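Local coordinates for N-terminal acetyltransferase B complex subunit MDM20 (Candida albicans, PDB 5K04), which serves as the non-catalytic subunit of the NatB N-terminal acetyltransferase complex, probably as a helical scaffold that wraps the catalytic subunit NAT3, at residues 235-240 with 252-257; 246-251 with 276-281; 457-462 with 522-527; 514-519 with 576-581. All coordinates share one frame; numbering follows the deposited sequence.

The four contacts form two pairs on opposite sides of the chain's centre, within a subunit of helices and loops without strands. Contacts 1 and 2, centres about 11 Å apart, share helix 248-260: contact 1 joins it to the preceding helix 229-242, contact 2 to helix 277-289, so helix 248-260 lies between the two, consistent with the TPR-like character of the family. Contacts 3 and 4, centres about 12 Å apart, follow later in the chain; helix 506-521 of contact 4 leads directly into helix 525-537 of contact 3, their segments alternating. Centres of contacts in different pairs lie 53 to 59 Å apart. Contact 2 also touches NAT3; no other chain touches the others.

Contact 1. Residues 235-240 with 252-257; sequences YTEKLL and KLWILS
Segments 235-240 and 252-257, of helices 229-242 and 248-260, run roughly antiparallel, with 141° between their N-to-C directions and a closest axial approach of 9.1 Å; the CA atoms come nearest at Thr236 and Trp254. Such spacing leaves the indole of Trp254 as the main filler of the interface. With CG anti to the backbone N (chi1 179°), the ring reaches across to the other helix and presents its pyrrole edge to Glu237. There NE1 donates to OE2 of Glu237 at 2.9 Å, with an N-H...O angle of 157°. The acceptor lies almost exactly in the indole plane and uses its anti lone pair, while carboxylate and ring planes are turned well apart. This bond helps to hold the indole in its rotation. Beside it, Thr236 OG1 meets the same edge at CD1 of Trp254, 3.3 Å away, but its hydrogen-bonding partners are the carbonyls of Leu232 and His233 in its own helix. Leu240 completes the wrapping, its CD1 standing 3.7 Å from Trp254 CB, and Thr236 CG2 rests against Leu253 CB. The pair has the form of an antiparallel helical hairpin, consistent with the family's place in the TPR clan. His233, from the same helix as Thr236, stacks on the Trp254 ring; beyond it, helix 213-225 packs on the Tyr235 and Leu239 side of one helix, and helix 277-289 receives Ile255 from the other.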
loop_
_atom_site.group_PDB
_atom_site.type_symbol
_atom_site.label_atom_id
_atom_site.label_comp_id
_atom_site.label_asym_id
_atom_site.label_seq_id
_atom_site.Cartn_x
_atom_site.Cartn_y
_atom_site.Cartn_z
ATOM N N TYR A 235 22.270 15.447 26.444
ATOM C CA TYR A 235 21.299 15.865 25.433
ATOM C C TYR A 235 19.918 15.272 25.719
ATOM O O TYR A 235 18.924 16.005 25.794
ATOM C CB TYR A 235 21.799 15.487 24.030
ATOM C CG TYR A 235 20.941 16.022 22.885
ATOM C CD1 TYR A 235 20.966 17.372 22.536
ATOM C CD2 TYR A 235 20.120 15.174 22.139
ATOM C CE1 TYR A 235 20.172 17.873 21.485
ATOM C CE2 TYR A 235 19.331 15.667 21.080
ATOM C CZ TYR A 235 19.361 17.019 20.773
ATOM O OH TYR A 235 18.594 17.515 19.753
ATOM N N THR A 236 19.845 13.951 25.925
ATOM C CA THR A 236 18.558 13.316 26.202
ATOM C C THR A 236 17.919 13.876 27.471
ATOM O O THR A 236 16.712 14.145 27.496
ATOM C CB THR A 236 18.715 11.794 26.303
ATOM O OG1 THR A 236 19.671 11.448 27.316
ATOM C CG2 THR A 236 19.161 11.218 24.971
ATOM N N GLU A 237 18.717 14.071 28.527
ATOM C CA GLU A 237 18.185 14.649 29.760
ATOM C C GLU A 237 17.531 16.005 29.500
ATOM O O GLU A 237 16.460 16.301 30.047
ATOM C CB GLU A 237 19.295 14.771 30.814
ATOM C CG GLU A 237 18.846 15.364 32.140
ATOM C CD GLU A 237 19.706 14.937 33.321
ATOM O OE1 GLU A 237 20.084 15.811 34.119
ATOM O OE2 GLU A 237 19.991 13.730 33.456
ATOM N N LYS A 238 18.143 16.829 28.643
ATOM C CA LYS A 238 17.523 18.094 28.258
ATOM C C LYS A 238 16.154 17.863 27.623
ATOM O O LYS A 238 15.159 18.482 28.024
ATOM C CB LYS A 238 18.440 18.865 27.301
ATOM C CG LYS A 238 17.905 20.237 26.910
ATOM C CD LYS A 238 18.622 20.835 25.688
ATOM C CE LYS A 238 18.216 20.148 24.366
ATOM N NZ LYS A 238 18.360 21.041 23.158
ATOM N N LEU A 239 16.088 16.976 26.620
ATOM C CA LEU A 239 14.822 16.728 25.937
ATOM C C LEU A 239 13.757 16.264 26.911
ATOM O O LEU A 239 12.612 16.724 26.852
ATOM C CB LEU A 239 14.999 15.681 24.838
ATOM C CG LEU A 239 15.907 16.016 23.667
ATOM C CD1 LEU A 239 15.870 14.889 22.636
ATOM C CD2 LEU A 239 15.504 17.345 23.065
ATOM N N LEU A 240 14.127 15.367 27.832
ATOM C CA LEU A 240 13.152 14.677 28.671
ATOM C C LEU A 240 12.695 15.531 29.851
ATOM O O LEU A 240 11.498 15.571 30.163
ATOM C CB LEU A 240 13.751 13.365 29.181
ATOM C CG LEU A 240 14.170 12.368 28.092
ATOM C CD1 LEU A 240 15.080 11.287 28.681
ATOM C CD2 LEU A 240 12.955 11.757 27.396
ATOM N N LYS A 252 15.336 5.421 26.856
ATOM C CA LYS A 252 16.246 4.281 26.868
ATOM C C LYS A 252 17.682 4.727 26.633
ATOM O O LYS A 252 18.603 4.261 27.315
ATOM C CB LYS A 252 15.815 3.260 25.818
ATOM C CG LYS A 252 14.486 2.574 26.141
ATOM C CD LYS A 252 13.844 1.930 24.899
ATOM C CE LYS A 252 14.610 0.711 24.421
ATOM N NZ LYS A 252 13.992 0.138 23.202
ATOM N N LEU A 253 17.888 5.637 25.676
ATOM C CA LEU A 253 19.218 6.202 25.469
ATOM C C LEU A 253 19.712 6.921 26.722
ATOM O O LEU A 253 20.904 6.865 27.043
ATOM C CB LEU A 253 19.197 7.149 24.269
ATOM C CG LEU A 253 18.951 6.529 22.882
ATOM C CD1 LEU A 253 19.090 7.589 21.796
ATOM C CD2 LEU A 253 19.883 5.381 22.565
ATOM N N TRP A 254 18.798 7.551 27.468
ATOM C CA TRP A 254 19.188 8.292 28.666
ATOM C C TRP A 254 19.701 7.371 29.769
ATOM O O TRP A 254 20.666 7.716 30.461
ATOM C CB TRP A 254 18.012 9.123 29.173
ATOM C CG TRP A 254 18.306 9.905 30.416
ATOM C CD1 TRP A 254 19.000 11.088 30.509
ATOM C CD2 TRP A 254 17.888 9.581 31.747
ATOM N NE1 TRP A 254 19.055 11.501 31.825
ATOM C CE2 TRP A 254 18.380 10.592 32.599
ATOM C CE3 TRP A 254 17.158 8.524 32.302
ATOM C CZ2 TRP A 254 18.153 10.582 33.965
ATOM C CZ3 TRP A 254 16.950 8.506 33.664
ATOM C CH2 TRP A 254 17.438 9.533 34.481
ATOM N N ILE A 255 19.061 6.209 29.969
ATOM C CA ILE A 255 19.551 5.286 30.997
ATOM C C ILE A 255 20.774 4.532 30.501
ATOM O O ILE A 255 21.684 4.221 31.280
ATOM C CB ILE A 255 18.455 4.304 31.461
ATOM C CG1 ILE A 255 18.005 3.383 30.321
ATOM C CG2 ILE A 255 17.286 5.045 32.105
ATOM C CD1 ILE A 255 17.158 2.214 30.761
ATOM N N LEU A 256 20.806 4.216 29.206
ATOM C CA LEU A 256 21.987 3.596 28.625
ATOM C C LEU A 256 23.208 4.481 28.838
ATOM O O LEU A 256 24.181 4.079 29.483
ATOM C CB LEU A 256 21.758 3.327 27.134
ATOM C CG LEU A 256 22.993 2.776 26.416
ATOM C CD1 LEU A 256 23.451 1.486 27.069
ATOM C CD2 LEU A 256 22.726 2.566 24.951
ATOM N N SER A 257 23.156 5.709 28.316
ATOM C CA SER A 257 24.288 6.613 28.450
ATOM C C SER A 257 24.577 6.920 29.914
ATOM O O SER A 257 25.746 7.067 30.299
ATOM C CB SER A 257 24.029 7.896 27.646
ATOM O OG SER A 257 22.783 8.489 27.986
#

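Contact 2. Residues 246-251 with 276-281; sequences DDFDTW and TRNISL
The side chain of Asn278, turned with CG anti to its carbonyl carbon (chi1 -82°), enters the space between Asp246 and Phe248, while Asp246 extends its carboxylate from a different torsion, CG anti to the backbone N (chi1 -174°). Asn278 ND2 then gives Asp246 OD1 a weak bond of 3.3 Å, the two flat groups nearly perpendicular. The same OD1 lies in the indole plane of Trp251, takes a weak bond from NE1, and accepts a shorter one from a water, 2.7 Å away, that also joins Thr276 OG1. Thr276 is the N-cap of helix 277-289, its OG1 accepting from Ile279 N at 3.2 Å; Asp247 caps helix 248-260 through a weak bond from Thr250 N to OD2, which also accepts from Thr250 OG1. Helices 248-260 and 277-289, separated by the short helix 265-269, thus meet at their N-terminal ends, consistent with a TPR-like stack. Apolar contacts flank the polar centre: Ile279 CG1 lies over one face of the Trp251 indole, 3.9 Å from CZ2, and Phe248 CE1 meets Leu281 CB at 3.8 Å. The catalytic subunit NAT3 also binds here: Asn278 ND2 donates to its Thr2 carbonyl, and Asp249 forms a salt bridge with its Lys5.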
loop_
_atom_site.group_PDB
_atom_site.type_symbol
_atom_site.label_atom_id
_atom_site.label_comp_id
_atom_site.label_asym_id
_atom_site.label_seq_id
_atom_site.Cartn_x
_atom_site.Cartn_y
_atom_site.Cartn_z
ATOM N N ASP A 246 9.105 13.372 26.392
ATOM C CA ASP A 246 8.457 12.144 26.907
ATOM C C ASP A 246 8.413 11.051 25.840
ATOM O O ASP A 246 7.352 10.610 25.395
ATOM C CB ASP A 246 7.054 12.405 27.453
ATOM C CG ASP A 246 6.445 11.153 28.124
ATOM O OD1 ASP A 246 7.189 10.199 28.429
ATOM O OD2 ASP A 246 5.215 11.117 28.336
ATOM N N ASP A 247 9.609 10.606 25.462
ATOM C CA ASP A 247 9.836 9.758 24.297
ATOM C C ASP A 247 10.577 8.501 24.741
ATOM O O ASP A 247 11.705 8.586 25.244
ATOM C CB ASP A 247 10.636 10.541 23.258
ATOM C CG ASP A 247 10.725 9.843 21.946
ATOM O OD1 ASP A 247 9.692 9.757 21.245
ATOM O OD2 ASP A 247 11.850 9.423 21.604
ATOM N N PHE A 248 9.943 7.336 24.561
ATOM C CA PHE A 248 10.497 6.109 25.129
ATOM C C PHE A 248 11.898 5.821 24.590
ATOM O O PHE A 248 12.814 5.522 25.360
ATOM C CB PHE A 248 9.571 4.928 24.864
ATOM C CG PHE A 248 9.911 3.709 25.675
ATOM C CD1 PHE A 248 9.883 3.758 27.063
ATOM C CD2 PHE A 248 10.256 2.518 25.063
ATOM C CE1 PHE A 248 10.192 2.636 27.825
ATOM C CE2 PHE A 248 10.567 1.385 25.823
ATOM C CZ PHE A 248 10.539 1.447 27.201
ATOM N N ASP A 249 12.079 5.904 23.268
ATOM C CA ASP A 249 13.399 5.687 22.686
ATOM C C ASP A 249 14.433 6.631 23.295
ATOM O O ASP A 249 15.576 6.236 23.551
ATOM C CB ASP A 249 13.330 5.863 21.168
ATOM C CG ASP A 249 12.570 4.740 20.477
ATOM O OD1 ASP A 249 12.115 3.806 21.166
ATOM O OD2 ASP A 249 12.434 4.787 19.235
ATOM N N THR A 250 14.035 7.877 23.568
ATOM C CA THR A 250 14.943 8.838 24.182
ATOM C C THR A 250 15.199 8.512 25.653
ATOM O O THR A 250 16.302 8.764 26.160
ATOM C CB THR A 250 14.382 10.256 24.026
ATOM O OG1 THR A 250 14.078 10.500 22.643
ATOM C CG2 THR A 250 15.400 11.300 24.517
ATOM N N TRP A 251 14.208 7.932 26.343
ATOM C CA TRP A 251 14.413 7.498 27.723
ATOM C C TRP A 251 15.428 6.368 27.788
ATOM O O TRP A 251 16.293 6.347 28.674
ATOM C CB TRP A 251 13.096 7.037 28.353
ATOM C CG TRP A 251 12.175 8.125 28.898
ATOM C CD1 TRP A 251 10.949 8.490 28.402
ATOM C CD2 TRP A 251 12.390 8.945 30.057
ATOM N NE1 TRP A 251 10.398 9.484 29.173
ATOM C CE2 TRP A 251 11.266 9.785 30.191
ATOM C CE3 TRP A 251 13.430 9.062 30.983
ATOM C CZ2 TRP A 251 11.152 10.721 31.218
ATOM C CZ3 TRP A 251 13.315 9.989 31.996
ATOM C CH2 TRP A 251 12.183 10.807 32.107
ATOM N N THR A 276 4.151 7.832 34.803
ATOM C CA THR A 276 3.726 7.756 33.414
ATOM C C THR A 276 3.947 6.349 32.861
ATOM O O THR A 276 4.681 5.532 33.430
ATOM C CB THR A 276 4.462 8.782 32.542
ATOM O OG1 THR A 276 5.825 8.387 32.333
ATOM C CG2 THR A 276 4.414 10.170 33.183
ATOM N N ARG A 277 3.258 6.069 31.752
ATOM C CA ARG A 277 3.427 4.795 31.059
ATOM C C ARG A 277 4.889 4.560 30.699
ATOM O O ARG A 277 5.469 3.525 31.049
ATOM C CB ARG A 277 2.546 4.764 29.809
ATOM C CG ARG A 277 2.804 3.591 28.852
ATOM C CD ARG A 277 1.543 3.223 28.050
ATOM N NE ARG A 277 1.846 2.252 26.999
ATOM C CZ ARG A 277 2.281 2.572 25.779
ATOM N NH1 ARG A 277 2.461 3.842 25.454
ATOM N NH2 ARG A 277 2.550 1.627 24.884
ATOM N N ASN A 278 5.503 5.523 30.009
ATOM C CA ASN A 278 6.865 5.327 29.521
ATOM C C ASN A 278 7.852 5.121 30.665
ATOM O O ASN A 278 8.794 4.330 30.544
ATOM C CB ASN A 278 7.285 6.513 28.665
ATOM C CG ASN A 278 6.783 6.408 27.225
ATOM O OD1 ASN A 278 6.331 5.347 26.781
ATOM N ND2 ASN A 278 6.878 7.512 26.491
ATOM N N ILE A 279 7.655 5.828 31.779
ATOM C CA ILE A 279 8.560 5.673 32.912
ATOM C C ILE A 279 8.310 4.340 33.611
ATOM O O ILE A 279 9.242 3.712 34.128
ATOM C CB ILE A 279 8.407 6.862 33.878
ATOM C CG1 ILE A 279 8.974 8.131 33.254
ATOM C CG2 ILE A 279 9.046 6.572 35.250
ATOM C CD1 ILE A 279 8.736 9.359 34.121
ATOM N N SER A 280 7.060 3.870 33.610
ATOM C CA SER A 280 6.754 2.588 34.230
ATOM C C SER A 280 7.414 1.449 33.473
ATOM O O SER A 280 7.978 0.535 34.081
ATOM C CB SER A 280 5.243 2.402 34.301
ATOM O OG SER A 280 4.687 3.344 35.197
ATOM N N LEU A 281 7.382 1.508 32.141
ATOM C CA LEU A 281 8.094 0.522 31.336
ATOM C C LEU A 281 9.598 0.709 31.457
ATOM O O LEU A 281 10.353 -0.272 31.452
ATOM C CB LEU A 281 7.666 0.619 29.868
ATOM C CG LEU A 281 6.265 0.108 29.536
ATOM C CD1 LEU A 281 5.949 0.287 28.066
ATOM C CD2 LEU A 281 6.102 -1.348 29.932
HETATM O O HOH W 1 7.411 10.209 31.081
#

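Contact 3. Residues 457-462 with 522-527; sequences INLDAW and LGTDGY
Leu459 and Asp460, successive residues of helix 456-485, meet Tyr527 at its ring edge and at its hydroxyl respectively. Leu459 CD2 lies in the ring plane at the edge, 3.5 Å from CD2 of Tyr527. Farther along, Tyr527 OH donates to Asp460 OD1 over 2.6 Å, approaching it nearly along the carboxylate C-O bond; carboxylate and ring planes stand 79° apart, so the acid is turned almost square to the ring. The same methyl, Leu459 CD2, touches Thr524 OG1 at 3.5 Å, a hydroxyl that this packing buries and that has no polar partner in the model, and reaches Leu522 CD1 at 4.4 Å. Leu459 gets there because its CG is anti to the backbone N (chi1 168°), which carries both branches toward the turn. That turn, between helix 506-521 and helix 525-537, is thereby anchored to the early part of the long helix 456-485 within an alpha-helical subunit. In the next shell, Ile518 of helix 506-521 packs against Leu459 and Val463 packs on Tyr527. Lys456, one turn before Asp460, touches both Leu522 and Tyr527 and forms a long, weak ion pair with Asp460 OD1.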
loop_
_atom_site.group_PDB
_atom_site.type_symbol
_atom_site.label_atom_id
_atom_site.label_comp_id
_atom_site.label_asym_id
_atom_site.label_seq_id
_atom_site.Cartn_x
_atom_site.Cartn_y
_atom_site.Cartn_z
ATOM N N ILE A 457 -22.100 -4.889 -11.553
ATOM C CA ILE A 457 -21.871 -3.987 -10.422
ATOM C C ILE A 457 -20.453 -4.140 -9.884
ATOM O O ILE A 457 -19.782 -3.149 -9.579
ATOM C CB ILE A 457 -22.927 -4.225 -9.328
ATOM C CG1 ILE A 457 -24.297 -3.804 -9.856
ATOM C CG2 ILE A 457 -22.591 -3.429 -8.074
ATOM C CD1 ILE A 457 -25.414 -4.077 -8.905
ATOM N N ASN A 458 -19.972 -5.380 -9.776
ATOM C CA ASN A 458 -18.601 -5.598 -9.331
ATOM C C ASN A 458 -17.597 -5.071 -10.358
ATOM O O ASN A 458 -16.571 -4.482 -9.987
ATOM C CB ASN A 458 -18.377 -7.084 -9.054
ATOM C CG ASN A 458 -19.201 -7.606 -7.855
ATOM O OD1 ASN A 458 -19.960 -6.860 -7.210
ATOM N ND2 ASN A 458 -19.049 -8.902 -7.565
ATOM N N LEU A 459 -17.882 -5.272 -11.653
ATOM C CA LEU A 459 -17.025 -4.731 -12.706
ATOM C C LEU A 459 -16.868 -3.216 -12.565
ATOM O O LEU A 459 -15.752 -2.690 -12.590
ATOM C CB LEU A 459 -17.605 -5.087 -14.076
ATOM C CG LEU A 459 -16.993 -4.351 -15.273
ATOM C CD1 LEU A 459 -15.499 -4.650 -15.406
ATOM C CD2 LEU A 459 -17.734 -4.696 -16.572
ATOM N N ASP A 460 -17.984 -2.503 -12.399
ATOM C CA ASP A 460 -17.923 -1.056 -12.230
ATOM C C ASP A 460 -17.168 -0.673 -10.964
ATOM O O ASP A 460 -16.483 0.353 -10.933
ATOM C CB ASP A 460 -19.337 -0.475 -12.219
ATOM C CG ASP A 460 -20.051 -0.634 -13.571
ATOM O OD1 ASP A 460 -19.381 -0.518 -14.620
ATOM O OD2 ASP A 460 -21.284 -0.866 -13.578
ATOM N N ALA A 461 -17.263 -1.490 -9.920
ATOM C CA ALA A 461 -16.477 -1.237 -8.715
ATOM C C ALA A 461 -14.985 -1.415 -8.984
ATOM O O ALA A 461 -14.158 -0.622 -8.513
ATOM C CB ALA A 461 -16.938 -2.156 -7.585
ATOM N N TRP A 462 -14.623 -2.446 -9.755
ATOM C CA TRP A 462 -13.218 -2.654 -10.102
ATOM C C TRP A 462 -12.661 -1.510 -10.945
ATOM O O TRP A 462 -11.517 -1.088 -10.750
ATOM C CB TRP A 462 -13.050 -3.972 -10.845
ATOM C CG TRP A 462 -13.051 -5.145 -9.932
ATOM C CD1 TRP A 462 -14.037 -6.086 -9.798
ATOM C CD2 TRP A 462 -12.021 -5.508 -9.012
ATOM N NE1 TRP A 462 -13.671 -7.017 -8.855
ATOM C CE2 TRP A 462 -12.443 -6.682 -8.351
ATOM C CE3 TRP A 462 -10.782 -4.958 -8.682
ATOM C CZ2 TRP A 462 -11.669 -7.316 -7.392
ATOM C CZ3 TRP A 462 -10.006 -5.592 -7.700
ATOM C CH2 TRP A 462 -10.452 -6.757 -7.078
ATOM N N LEU A 522 -19.138 -11.322 -18.981
ATOM C CA LEU A 522 -20.197 -10.485 -19.519
ATOM C C LEU A 522 -19.822 -10.103 -20.950
ATOM O O LEU A 522 -18.731 -10.403 -21.430
ATOM C CB LEU A 522 -20.401 -9.245 -18.639
ATOM C CG LEU A 522 -20.375 -9.465 -17.113
ATOM C CD1 LEU A 522 -20.447 -8.141 -16.351
ATOM C CD2 LEU A 522 -21.479 -10.429 -16.635
ATOM N N GLY A 523 -20.724 -9.460 -21.658
ATOM C CA GLY A 523 -20.365 -9.150 -23.030
ATOM C C GLY A 523 -19.896 -7.727 -23.246
ATOM O O GLY A 523 -20.010 -7.198 -24.354
ATOM N N THR A 524 -19.341 -7.110 -22.203
ATOM C CA THR A 524 -19.167 -5.656 -22.147
ATOM C C THR A 524 -17.808 -5.269 -22.717
ATOM O O THR A 524 -16.798 -5.268 -22.010
ATOM C CB THR A 524 -19.320 -5.171 -20.711
ATOM O OG1 THR A 524 -18.157 -5.539 -19.965
ATOM C CG2 THR A 524 -20.532 -5.829 -20.071
ATOM N N ASP A 525 -17.790 -4.915 -23.997
ATOM C CA ASP A 525 -16.565 -4.521 -24.685
ATOM C C ASP A 525 -16.211 -3.055 -24.467
ATOM O O ASP A 525 -15.147 -2.622 -24.930
ATOM C CB ASP A 525 -16.683 -4.798 -26.192
ATOM C CG ASP A 525 -16.634 -6.287 -26.526
ATOM O OD1 ASP A 525 -16.612 -7.124 -25.597
ATOM O OD2 ASP A 525 -16.610 -6.617 -27.730
ATOM N N GLY A 526 -17.068 -2.290 -23.779
ATOM C CA GLY A 526 -16.752 -0.893 -23.522
ATOM C C GLY A 526 -15.437 -0.723 -22.786
ATOM O O GLY A 526 -14.600 0.103 -23.159
ATOM N N TYR A 527 -15.223 -1.532 -21.751
ATOM C CA TYR A 527 -14.010 -1.426 -20.949
ATOM C C TYR A 527 -12.837 -2.171 -21.569
ATOM O O TYR A 527 -11.680 -1.778 -21.368
ATOM C CB TYR A 527 -14.263 -1.970 -19.541
ATOM C CG TYR A 527 -15.274 -1.194 -18.728
ATOM C CD1 TYR A 527 -15.224 0.203 -18.644
ATOM C CD2 TYR A 527 -16.279 -1.862 -18.038
ATOM C CE1 TYR A 527 -16.158 0.907 -17.883
ATOM C CE2 TYR A 527 -17.217 -1.176 -17.283
ATOM C CZ TYR A 527 -17.156 0.202 -17.204
ATOM O OH TYR A 527 -18.096 0.866 -16.443
#

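Contact 4. Residues 514-519 with 576-581; sequences KILQIS and LKLLVY
Leu516 and Tyr581 bury the most area here, and they meet as aliphatic chain on aromatic face. Leu516 CB sits over one face of the phenol ring, displaced toward the rim, 3.9 Å from its centroid and 14° off the normal, the geometry of a CH-pi contact, while CD1 of Leu516 runs on to CD2 of Tyr581 at 4.0 Å. The two side chains run antiparallel alongside each other, which takes the tyrosine hydroxyl toward the Leu516 backbone; that OH is hydrogen-bonded to Glu671 and Thr520. Leu516 CD1 also meets Leu578 CD2, 3.9 Å away, the two side chains crossing nearly at right angles. These side chains fill a crossing between helix 506-521 and helix 571-584, whose short segments are inclined at 58° with axes 10.5 Å apart at closest. The crossing belongs to an all-alpha fold: helix 506-521 also packs on helix 456-485, and Leu528 and Leu535 of helix 525-537 add to the apolar side. Gln517, third in buried area, reaches out with CG anti to the backbone N (chi1 172°) and an extended chain. Its NE2 ends 3.2 Å from Lys577 NZ; both are donors and do not bond to each other. Their closeness is probably explained by a shared acceptor, Glu671 OE1 of helix 661-682, which accepts from Gln517 NE2 and forms a salt bridge with Lys577, whose NZ also donates to Asn668.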
loop_
_atom_site.group_PDB
_atom_site.type_symbol
_atom_site.label_atom_id
_atom_site.label_comp_id
_atom_site.label_asym_id
_atom_site.label_seq_id
_atom_site.Cartn_x
_atom_site.Cartn_y
_atom_site.Cartn_z
ATOM N N LYS A 514 -8.772 -8.703 -13.318
ATOM C CA LYS A 514 -10.147 -8.904 -12.877
ATOM C C LYS A 514 -11.136 -8.146 -13.760
ATOM O O LYS A 514 -12.218 -8.654 -14.073
ATOM C CB LYS A 514 -10.267 -8.465 -11.421
ATOM C CG LYS A 514 -11.529 -8.909 -10.755
ATOM C CD LYS A 514 -11.432 -10.352 -10.277
ATOM C CE LYS A 514 -12.652 -10.668 -9.415
ATOM N NZ LYS A 514 -12.616 -12.042 -8.877
ATOM N N ILE A 515 -10.783 -6.928 -14.165
ATOM C CA ILE A 515 -11.620 -6.171 -15.091
ATOM C C ILE A 515 -11.759 -6.908 -16.414
ATOM O O ILE A 515 -12.856 -6.996 -16.992
ATOM C CB ILE A 515 -11.031 -4.766 -15.297
ATOM C CG1 ILE A 515 -11.265 -3.914 -14.043
ATOM C CG2 ILE A 515 -11.599 -4.125 -16.578
ATOM C CD1 ILE A 515 -10.361 -2.696 -13.982
ATOM N N LEU A 516 -10.641 -7.408 -16.937
ATOM C CA LEU A 516 -10.672 -8.120 -18.207
ATOM C C LEU A 516 -11.549 -9.362 -18.105
ATOM O O LEU A 516 -12.414 -9.594 -18.950
ATOM C CB LEU A 516 -9.248 -8.480 -18.620
ATOM C CG LEU A 516 -8.400 -7.277 -19.025
ATOM C CD1 LEU A 516 -6.913 -7.639 -19.087
ATOM C CD2 LEU A 516 -8.908 -6.766 -20.357
ATOM N N GLN A 517 -11.377 -10.135 -17.031
ATOM C CA GLN A 517 -12.101 -11.393 -16.884
ATOM C C GLN A 517 -13.606 -11.163 -16.870
ATOM O O GLN A 517 -14.353 -11.824 -17.598
ATOM C CB GLN A 517 -11.658 -12.107 -15.599
ATOM C CG GLN A 517 -12.518 -13.329 -15.270
ATOM C CD GLN A 517 -12.026 -14.084 -14.057
ATOM O OE1 GLN A 517 -12.387 -13.759 -12.921
ATOM N NE2 GLN A 517 -11.196 -15.106 -14.290
ATOM N N ILE A 518 -14.064 -10.230 -16.031
ATOM C CA ILE A 518 -15.493 -9.943 -15.927
ATOM C C ILE A 518 -16.008 -9.334 -17.225
ATOM O O ILE A 518 -17.093 -9.688 -17.711
ATOM C CB ILE A 518 -15.738 -9.037 -14.700
ATOM C CG1 ILE A 518 -15.144 -9.704 -13.445
ATOM C CG2 ILE A 518 -17.234 -8.727 -14.487
ATOM C CD1 ILE A 518 -15.199 -8.814 -12.222
ATOM N N SER A 519 -15.220 -8.435 -17.830
ATOM C CA SER A 519 -15.594 -7.878 -19.129
ATOM C C SER A 519 -15.852 -8.968 -20.167
ATOM O O SER A 519 -16.818 -8.879 -20.928
ATOM C CB SER A 519 -14.512 -6.917 -19.635
ATOM O OG SER A 519 -14.634 -5.662 -19.005
ATOM N N LEU A 576 -0.217 -14.452 -15.938
ATOM C CA LEU A 576 -0.509 -15.238 -17.129
ATOM C C LEU A 576 -1.780 -14.758 -17.807
ATOM O O LEU A 576 -1.867 -14.756 -19.043
ATOM C CB LEU A 576 -0.617 -16.716 -16.760
ATOM C CG LEU A 576 0.705 -17.391 -16.387
ATOM C CD1 LEU A 576 0.458 -18.788 -15.786
ATOM C CD2 LEU A 576 1.592 -17.470 -17.616
ATOM N N LYS A 577 -2.782 -14.368 -17.011
ATOM C CA LYS A 577 -3.997 -13.794 -17.573
ATOM C C LYS A 577 -3.664 -12.585 -18.429
ATOM O O LYS A 577 -4.172 -12.439 -19.544
ATOM C CB LYS A 577 -4.972 -13.408 -16.458
ATOM C CG LYS A 577 -5.564 -14.594 -15.698
ATOM C CD LYS A 577 -6.260 -15.586 -16.620
ATOM C CE LYS A 577 -7.049 -16.628 -15.825
ATOM N NZ LYS A 577 -8.232 -16.068 -15.058
ATOM N N LEU A 578 -2.784 -11.712 -17.920
ATOM C CA LEU A 578 -2.428 -10.503 -18.656
ATOM C C LEU A 578 -1.635 -10.842 -19.911
ATOM O O LEU A 578 -1.821 -10.212 -20.957
ATOM C CB LEU A 578 -1.652 -9.553 -17.748
ATOM C CG LEU A 578 -2.441 -9.140 -16.501
ATOM C CD1 LEU A 578 -1.665 -8.117 -15.696
ATOM C CD2 LEU A 578 -3.805 -8.592 -16.882
ATOM N N LEU A 579 -0.767 -11.851 -19.835
ATOM C CA LEU A 579 -0.115 -12.352 -21.042
ATOM C C LEU A 579 -1.141 -12.868 -22.038
ATOM O O LEU A 579 -1.100 -12.513 -23.226
ATOM C CB LEU A 579 0.884 -13.445 -20.688
ATOM C CG LEU A 579 2.023 -12.940 -19.797
ATOM C CD1 LEU A 579 2.989 -14.059 -19.448
ATOM C CD2 LEU A 579 2.756 -11.822 -20.504
ATOM N N VAL A 580 -2.085 -13.693 -21.565
ATOM C CA VAL A 580 -3.130 -14.222 -22.445
ATOM C C VAL A 580 -3.760 -13.091 -23.246
ATOM O O VAL A 580 -3.806 -13.123 -24.481
ATOM C CB VAL A 580 -4.197 -14.994 -21.635
ATOM C CG1 VAL A 580 -5.443 -15.270 -22.502
ATOM C CG2 VAL A 580 -3.645 -16.305 -21.109
ATOM N N TYR A 581 -4.247 -12.067 -22.547
ATOM C CA TYR A 581 -4.923 -10.980 -23.243
ATOM C C TYR A 581 -3.953 -10.218 -24.138
ATOM O O TYR A 581 -4.322 -9.781 -25.231
ATOM C CB TYR A 581 -5.610 -10.059 -22.223
ATOM C CG TYR A 581 -6.893 -10.665 -21.683
ATOM C CD1 TYR A 581 -8.090 -10.555 -22.390
ATOM C CD2 TYR A 581 -6.913 -11.349 -20.478
ATOM C CE1 TYR A 581 -9.276 -11.109 -21.913
ATOM C CE2 TYR A 581 -8.094 -11.903 -19.991
ATOM C CZ TYR A 581 -9.274 -11.790 -20.721
ATOM O OH TYR A 581 -10.439 -12.347 -20.235
#